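PDB 7AE5: phenolic acid decarboxylase from Sedimentibacter hydroxybenzoicus, which catalyses the reversible, non-oxidative decarboxylation of 4-hydroxybenzoate and 3,4-dihydroxybenzoate with prenylated FMN and manganese as cofactors, detoxifying phenolic compounds under anaerobic conditions. Local coordinates for residues 338-343 against 353-358; 327-332 against 375-380. One frame throughout, in Å; residues are numbered along the deposited sequence.

Contact 1. Residues 338-343 against 353-358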
ATOM      1  N   PRO C 338     -30.947   5.504  -8.552  1.00 46.68           N
ATOM      2  CA  PRO C 338     -31.560   5.554  -9.888  1.00 46.33           C
ATOM      3  C   PRO C 338     -30.587   5.944 -10.991  1.00 46.34           C
ATOM      4  O   PRO C 338     -30.940   5.822 -12.171  1.00 45.87           O
ATOM      5  CB  PRO C 338     -32.670   6.600  -9.719  1.00 47.25           C
ATOM      6  CG  PRO C 338     -32.168   7.471  -8.595  1.00 48.28           C
ATOM      7  CD  PRO C 338     -31.541   6.499  -7.644  1.00 47.76           C
ATOM      8  N   GLU C 339     -29.378   6.390 -10.649  1.00 49.16           N
ATOM      9  CA  GLU C 339     -28.377   6.739 -11.648  1.00 49.20           C
ATOM     10  C   GLU C 339     -27.757   5.519 -12.309  1.00 47.97           C
ATOM     11  O   GLU C 339     -27.099   5.661 -13.345  1.00 47.72           O
ATOM     12  CB  GLU C 339     -27.287   7.587 -11.003  1.00 50.29           C
ATOM     13  CG  GLU C 339     -27.788   8.940 -10.562  1.00 51.51           C
ATOM     14  CD  GLU C 339     -28.072   8.979  -9.075  1.00 52.04           C
ATOM     15  OE1 GLU C 339     -28.262  10.084  -8.532  1.00 53.11           O
ATOM     16  OE2 GLU C 339     -28.090   7.899  -8.445  1.00 51.29           O
ATOM     17  N   VAL C 340     -27.950   4.330 -11.743  1.00 38.18           N
ATOM     18  CA  VAL C 340     -27.386   3.124 -12.330  1.00 36.93           C
ATOM     19  C   VAL C 340     -28.128   2.793 -13.618  1.00 36.24           C
ATOM     20  O   VAL C 340     -29.365   2.733 -13.647  1.00 36.21           O
ATOM     21  CB  VAL C 340     -27.444   1.962 -11.332  1.00 36.14           C
ATOM     22  CG1 VAL C 340     -27.116   0.653 -12.029  1.00 34.77           C
ATOM     23  CG2 VAL C 340     -26.482   2.215 -10.183  1.00 36.71           C
ATOM     24  N   VAL C 341     -27.372   2.570 -14.688  1.00 41.39           N
ATOM     25  CA  VAL C 341     -27.955   2.308 -15.999  1.00 40.86           C
ATOM     26  C   VAL C 341     -28.076   0.811 -16.268  1.00 39.74           C
ATOM     27  O   VAL C 341     -29.103   0.349 -16.773  1.00 39.44           O
ATOM     28  CB  VAL C 341     -27.118   3.018 -17.083  1.00 41.05           C
ATOM     29  CG1 VAL C 341     -27.590   2.640 -18.471  1.00 40.51           C
ATOM     30  CG2 VAL C 341     -27.190   4.526 -16.896  1.00 42.20           C
ATOM     31  N   ALA C 342     -27.048   0.032 -15.932  1.00 39.74           N
ATOM     32  CA  ALA C 342     -27.065  -1.402 -16.182  1.00 38.77           C
ATOM     33  C   ALA C 342     -26.019  -2.084 -15.311  1.00 38.32           C
ATOM     34  O   ALA C 342     -25.026  -1.469 -14.914  1.00 38.68           O
ATOM     35  CB  ALA C 342     -26.808  -1.719 -17.660  1.00 38.44           C
ATOM     36  N   VAL C 343     -26.257  -3.362 -15.026  1.00 34.30           N
ATOM     37  CA  VAL C 343     -25.330  -4.198 -14.270  1.00 33.79           C
ATOM     38  C   VAL C 343     -25.019  -5.430 -15.108  1.00 33.28           C
ATOM     39  O   VAL C 343     -25.933  -6.157 -15.517  1.00 33.18           O
ATOM     40  CB  VAL C 343     -25.900  -4.599 -12.900  1.00 33.76           C
ATOM     41  CG1 VAL C 343     -24.967  -5.585 -12.207  1.00 33.29           C
ATOM     42  CG2 VAL C 343     -26.115  -3.368 -12.036  1.00 34.49           C
ATOM     43  N   VAL C 353     -18.061  -8.108 -11.988  1.00 29.80           N
ATOM     44  CA  VAL C 353     -19.233  -7.253 -12.162  1.00 29.48           C
ATOM     45  C   VAL C 353     -18.802  -5.950 -12.819  1.00 29.44           C
ATOM     46  O   VAL C 353     -17.803  -5.346 -12.417  1.00 29.48           O
ATOM     47  CB  VAL C 353     -19.941  -6.965 -10.822  1.00 29.54           C
ATOM     48  CG1 VAL C 353     -21.170  -6.096 -11.041  1.00 29.52           C
ATOM     49  CG2 VAL C 353     -20.327  -8.261 -10.129  1.00 29.88           C
ATOM     50  N   ILE C 354     -19.556  -5.516 -13.825  1.00 25.87           N
ATOM     51  CA  ILE C 354     -19.360  -4.222 -14.468  1.00 26.36           C
ATOM     52  C   ILE C 354     -20.666  -3.450 -14.367  1.00 26.75           C
ATOM     53  O   ILE C 354     -21.704  -3.907 -14.861  1.00 26.58           O
ATOM     54  CB  ILE C 354     -18.919  -4.365 -15.933  1.00 26.61           C
ATOM     55  CG1 ILE C 354     -17.826  -5.426 -16.058  1.00 26.53           C
ATOM     56  CG2 ILE C 354     -18.437  -3.027 -16.477  1.00 27.34           C
ATOM     57  CD1 ILE C 354     -17.409  -5.696 -17.473  1.00 27.03           C
ATOM     58  N   ILE C 355     -20.617  -2.284 -13.725  1.00 34.37           N
ATOM     59  CA  ILE C 355     -21.783  -1.428 -13.538  1.00 35.18           C
ATOM     60  C   ILE C 355     -21.594  -0.164 -14.360  1.00 36.31           C
ATOM     61  O   ILE C 355     -20.565   0.511 -14.244  1.00 36.95           O
ATOM     62  CB  ILE C 355     -21.998  -1.071 -12.057  1.00 35.50           C
ATOM     63  CG1 ILE C 355     -22.059  -2.329 -11.194  1.00 34.43           C
ATOM     64  CG2 ILE C 355     -23.262  -0.239 -11.886  1.00 36.54           C
ATOM     65  CD1 ILE C 355     -21.699  -2.078  -9.744  1.00 34.66           C
ATOM     66  N   SER C 356     -22.585   0.159 -15.182  1.00 32.95           N
ATOM     67  CA  SER C 356     -22.658   1.461 -15.830  1.00 33.76           C
ATOM     68  C   SER C 356     -23.605   2.350 -15.041  1.00 34.78           C
ATOM     69  O   SER C 356     -24.688   1.918 -14.636  1.00 34.57           O
ATOM     70  CB  SER C 356     -23.126   1.346 -17.283  1.00 33.29           C
ATOM     71  OG  SER C 356     -24.491   0.980 -17.364  1.00 33.11           O
ATOM     72  N   THR C 357     -23.192   3.592 -14.818  1.00 31.90           N
ATOM     73  CA  THR C 357     -23.993   4.490 -14.007  1.00 33.07           C
ATOM     74  C   THR C 357     -23.704   5.926 -14.410  1.00 33.93           C
ATOM     75  O   THR C 357     -22.651   6.238 -14.972  1.00 33.66           O
ATOM     76  CB  THR C 357     -23.712   4.292 -12.514  1.00 33.75           C
ATOM     77  OG1 THR C 357     -24.623   5.085 -11.740  1.00 34.76           O
ATOM     78  CG2 THR C 357     -22.285   4.700 -12.192  1.00 34.35           C
ATOM     79  N   LYS C 358     -24.668   6.794 -14.123  1.00 50.60           N
ATOM     80  CA  LYS C 358     -24.419   8.226 -14.133  1.00 51.68           C
ATOM     81  C   LYS C 358     -23.801   8.617 -12.797  1.00 52.76           C
ATOM     82  O   LYS C 358     -24.259   8.173 -11.740  1.00 53.11           O
ATOM     83  CB  LYS C 358     -25.715   8.998 -14.377  1.00 52.18           C
ATOM     84  CG  LYS C 358     -25.501  10.436 -14.823  1.00 53.04           C
ATOM     85  CD  LYS C 358     -26.024  11.428 -13.796  1.00 54.25           C
ATOM     86  CE  LYS C 358     -25.814  12.859 -14.265  1.00 55.15           C
ATOM     87  NZ  LYS C 358     -26.567  13.148 -15.517  1.00 54.93           N
TER

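Contact 2. Residues 327-332 against 375-380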
ATOM      1  N   VAL C 327     -29.931  -9.097 -13.572  1.00 34.78           N
ATOM      2  CA  VAL C 327     -31.170  -8.335 -13.392  1.00 35.10           C
ATOM      3  C   VAL C 327     -31.517  -8.134 -11.918  1.00 35.37           C
ATOM      4  O   VAL C 327     -31.862  -7.002 -11.539  1.00 35.72           O
ATOM      5  CB  VAL C 327     -32.312  -8.980 -14.190  1.00 36.35           C
ATOM      6  CG1 VAL C 327     -33.649  -8.363 -13.803  1.00 38.45           C
ATOM      7  CG2 VAL C 327     -32.069  -8.818 -15.683  1.00 36.47           C
ATOM      8  N   PRO C 328     -31.462  -9.154 -11.048  1.00 46.08           N
ATOM      9  CA  PRO C 328     -31.746  -8.887  -9.627  1.00 46.42           C
ATOM     10  C   PRO C 328     -30.790  -7.892  -8.997  1.00 46.45           C
ATOM     11  O   PRO C 328     -31.235  -7.008  -8.255  1.00 46.92           O
ATOM     12  CB  PRO C 328     -31.634 -10.276  -8.979  1.00 46.45           C
ATOM     13  CG  PRO C 328     -31.905 -11.223 -10.087  1.00 46.46           C
ATOM     14  CD  PRO C 328     -31.283 -10.595 -11.295  1.00 45.98           C
ATOM     15  N   LEU C 329     -29.488  -8.001  -9.277  1.00 42.51           N
ATOM     16  CA  LEU C 329     -28.535  -7.044  -8.720  1.00 42.59           C
ATOM     17  C   LEU C 329     -28.815  -5.635  -9.223  1.00 42.93           C
ATOM     18  O   LEU C 329     -28.705  -4.663  -8.467  1.00 43.46           O
ATOM     19  CB  LEU C 329     -27.105  -7.460  -9.063  1.00 42.15           C
ATOM     20  CG  LEU C 329     -26.565  -8.701  -8.353  1.00 42.12           C
ATOM     21  CD1 LEU C 329     -25.227  -9.118  -8.944  1.00 41.89           C
ATOM     22  CD2 LEU C 329     -26.437  -8.444  -6.860  1.00 42.49           C
ATOM     23  N   TYR C 330     -29.178  -5.505 -10.502  1.00 40.72           N
ATOM     24  CA  TYR C 330     -29.525  -4.196 -11.044  1.00 41.25           C
ATOM     25  C   TYR C 330     -30.721  -3.597 -10.315  1.00 41.96           C
ATOM     26  O   TYR C 330     -30.741  -2.397 -10.022  1.00 42.70           O
ATOM     27  CB  TYR C 330     -29.806  -4.314 -12.544  1.00 41.04           C
ATOM     28  CG  TYR C 330     -30.506  -3.117 -13.144  1.00 41.70           C
ATOM     29  CD1 TYR C 330     -29.806  -1.955 -13.446  1.00 42.18           C
ATOM     30  CD2 TYR C 330     -31.868  -3.149 -13.416  1.00 41.94           C
ATOM     31  CE1 TYR C 330     -30.444  -0.859 -13.997  1.00 42.89           C
ATOM     32  CE2 TYR C 330     -32.516  -2.058 -13.965  1.00 42.58           C
ATOM     33  CZ  TYR C 330     -31.799  -0.916 -14.254  1.00 43.05           C
ATOM     34  OH  TYR C 330     -32.441   0.172 -14.801  1.00 43.76           O
ATOM     35  N   LYS C 331     -31.724  -4.421 -10.005  1.00 43.53           N
ATOM     36  CA  LYS C 331     -32.907  -3.915  -9.317  1.00 44.23           C
ATOM     37  C   LYS C 331     -32.588  -3.507  -7.883  1.00 44.71           C
ATOM     38  O   LYS C 331     -33.148  -2.529  -7.375  1.00 45.53           O
ATOM     39  CB  LYS C 331     -34.020  -4.963  -9.343  1.00 44.82           C
ATOM     40  CG  LYS C 331     -34.706  -5.112 -10.692  1.00 45.91           C
ATOM     41  CD  LYS C 331     -35.881  -6.070 -10.599  1.00 48.29           C
ATOM     42  CE  LYS C 331     -36.588  -6.224 -11.935  1.00 49.86           C
ATOM     43  NZ  LYS C 331     -37.000  -4.914 -12.513  1.00 50.76           N
ATOM     44  N   GLN C 332     -31.698  -4.243  -7.212  1.00 50.04           N
ATOM     45  CA  GLN C 332     -31.311  -3.868  -5.855  1.00 50.54           C
ATOM     46  C   GLN C 332     -30.521  -2.565  -5.844  1.00 51.05           C
ATOM     47  O   GLN C 332     -30.735  -1.713  -4.975  1.00 51.91           O
ATOM     48  CB  GLN C 332     -30.504  -4.992  -5.200  1.00 50.06           C
ATOM     49  CG  GLN C 332     -31.154  -6.362  -5.304  1.00 49.70           C
ATOM     50  CD  GLN C 332     -30.315  -7.465  -4.685  1.00 49.44           C
ATOM     51  OE1 GLN C 332     -29.103  -7.328  -4.532  1.00 49.24           O
ATOM     52  NE2 GLN C 332     -30.959  -8.575  -4.340  1.00 49.54           N
ATOM     53  N   THR C 375     -24.873  -6.087  -1.166  1.00 38.37           N
ATOM     54  CA  THR C 375     -26.076  -6.843  -1.483  1.00 38.13           C
ATOM     55  C   THR C 375     -25.919  -8.294  -1.045  1.00 38.09           C
ATOM     56  O   THR C 375     -24.800  -8.765  -0.822  1.00 38.08           O
ATOM     57  CB  THR C 375     -26.358  -6.772  -2.981  1.00 37.43           C
ATOM     58  OG1 THR C 375     -25.173  -7.122  -3.706  1.00 36.86           O
ATOM     59  CG2 THR C 375     -26.783  -5.365  -3.368  1.00 37.73           C
ATOM     60  N   PRO C 376     -27.026  -9.035  -0.896  1.00 39.70           N
ATOM     61  CA  PRO C 376     -26.908 -10.446  -0.483  1.00 39.86           C
ATOM     62  C   PRO C 376     -25.984 -11.276  -1.359  1.00 39.37           C
ATOM     63  O   PRO C 376     -25.244 -12.121  -0.840  1.00 39.69           O
ATOM     64  CB  PRO C 376     -28.356 -10.942  -0.560  1.00 40.01           C
ATOM     65  CG  PRO C 376     -29.166  -9.737  -0.252  1.00 40.32           C
ATOM     66  CD  PRO C 376     -28.426  -8.575  -0.873  1.00 39.96           C
ATOM     67  N   HIS C 377     -25.998 -11.056  -2.672  1.00 42.67           N
ATOM     68  CA  HIS C 377     -25.157 -11.830  -3.575  1.00 42.39           C
ATOM     69  C   HIS C 377     -23.809 -11.168  -3.825  1.00 42.21           C
ATOM     70  O   HIS C 377     -22.780 -11.850  -3.848  1.00 42.44           O
ATOM     71  CB  HIS C 377     -25.879 -12.051  -4.905  1.00 42.00           C
ATOM     72  CG  HIS C 377     -25.166 -12.987  -5.830  1.00 42.02           C
ATOM     73  ND1 HIS C 377     -24.282 -12.551  -6.793  1.00 41.58           N
ATOM     74  CD2 HIS C 377     -25.212 -14.335  -5.944  1.00 42.60           C
ATOM     75  CE1 HIS C 377     -23.811 -13.590  -7.457  1.00 42.00           C
ATOM     76  NE2 HIS C 377     -24.359 -14.686  -6.962  1.00 42.63           N
ATOM     77  N   GLY C 378     -23.790  -9.848  -4.018  1.00 35.10           N
ATOM     78  CA  GLY C 378     -22.541  -9.176  -4.329  1.00 34.96           C
ATOM     79  C   GLY C 378     -21.550  -9.181  -3.185  1.00 35.49           C
ATOM     80  O   GLY C 378     -20.337  -9.202  -3.414  1.00 35.55           O
ATOM     81  N   MET C 379     -22.045  -9.143  -1.943  1.00 38.25           N
ATOM     82  CA  MET C 379     -21.193  -9.134  -0.759  1.00 38.92           C
ATOM     83  C   MET C 379     -20.205 -10.295  -0.743  1.00 39.06           C
ATOM     84  O   MET C 379     -18.997 -10.052  -0.619  1.00 39.24           O
ATOM     85  CB  MET C 379     -22.021  -9.156   0.529  1.00 39.60           C
ATOM     86  CG  MET C 379     -21.199  -8.912   1.773  1.00 40.41           C
ATOM     87  SD  MET C 379     -22.211  -8.560   3.207  1.00 41.38           S
ATOM     88  CE  MET C 379     -22.689  -6.920   2.777  1.00 41.18           C
ATOM     89  N   PRO C 380     -20.652 -11.566  -0.840  1.00 32.70           N
ATOM     90  CA  PRO C 380     -19.679 -12.664  -0.786  1.00 33.06           C
ATOM     91  C   PRO C 380     -19.122 -13.059  -2.148  1.00 32.88           C
ATOM     92  O   PRO C 380     -18.013 -13.592  -2.223  1.00 33.27           O
ATOM     93  CB  PRO C 380     -20.491 -13.807  -0.168  1.00 33.45           C
ATOM     94  CG  PRO C 380     -21.868 -13.571  -0.661  1.00 33.06           C
ATOM     95  CD  PRO C 380     -22.036 -12.083  -0.807  1.00 32.66           C
TER
HETATM   96  O   HOH W   1     -28.212  -9.829  -3.886  1.00 50.37           O

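Contact 1. Residues 338-343 against 353-358
Val341 and Ala342 both turn their backbone N-H groups to the carbonyl of Ser356: Val341 N lies 2.8 Å from Ser356 O, and Ala342 N reaches Ser356 O at 3.3 Å, from the same face of the carbonyl plane. Two residues facing one define a classic beta bulge, here in the antiparallel hairpin of strands 340-347 and 352-357 at the edge of the five-stranded C-terminal sheet. Within the bulge, Ser356 N donates back to Ala342 O (2.9 Å). The Ser356 hydroxyl, rotated between the backbone N and carbonyl carbon (chi1 70°), sits against the bulge, with OG 3.3 Å from Val341 CB. On the other face, Val340 has CG1 anti to the backbone N (chi1 169°), which brings that methyl 4.0 Å from Ile355 CG2, while Val340 CG2 approaches Thr357 OG1 at an angle, 3.8 Å away. An alanine in place of Val340 lacks both methyls and would probably leave a gap between Ile355, Thr357 and the helices that carry Tyr330 and Val368. Val343 CG1 meets Val353 CG1 at 4.0 Å. Lys358 N donates almost straight (171°) to Glu339 O, at 2.8 Å, and the Glu339 carboxylate forms a salt bridge with Arg360.

Contact 2. Residues 327-332 against 375-380
The capped turn that leads into the short helix 378-381 meets helix 323-336 here through Thr375 and His377, which face Leu329 and Gln332 one helical turn apart. Leu329 points at the turn and forks over it. Its CD2 lies 3.6 Å from Thr375 OG1 and also touches His377 CB, whereas CD1 approaches the imidazole obliquely, 4.2 Å from His377 ND1. The leucine side chain runs at about a right angle to those of both Thr375 and His377. No partner is modelled for His377 ND1, which the contact buries; the ring itself stacks on Tyr381 and meets His349.

Both elements belong to the C-terminal domain of this UbiD-family enzyme. Thr375 acts as the cap of the turn: Gly378 N donates to Thr375 OG1 at 3.1 Å, with a bent N-H...O angle of 136°. The rotation about CA-CB that sets OG1 between the backbone N and the carbonyl carbon (chi1 51°) brings the hydroxyl over the turn, where it also bonds Leu372 O. The same rotation leaves CG2 facing Gln332, 3.3 Å from Gln332 OE1.

Gln332 stretches out beyond CG (chi2 178°) and lays its amide oxygen against Thr375, with OE1 3.2 Å from Thr375 CB. No direct hydrogen bond joins the two segments; a water takes that role. It donates to Gln332 OE1 at 2.7 Å and accepts from His377 N at 2.8 Å, tying the glutamine amide to the backbone of the turn. Arg371 of a second subunit packs on Thr375, placing this turn beside a subunit interface.

Overall arrangement
Helix 323-336 joins the two contacts, whose centres lie 12 Å apart. A short connection leads from it to strand 340-347, and because both segments of contact 1 fall between 332 and 375, contact 1 is nested in the chain loop that contact 2 closes. Tyr330, on the same helix segment as Leu329 and Gln332, touches contact 1: Tyr330 CE1 is 3.3 Å from Val341 O in the bulge, and Tyr330 CA is 3.6 Å from Val343 CG2. The helix thus packs on the hairpin through Tyr330 and meets the capped turn through Leu329 and Gln332. Contact 1 is away from the cofactor and metal sites, whereas in contact 2 the His377 side chain lies about 11 Å from that of His185, a predicted manganese ligand.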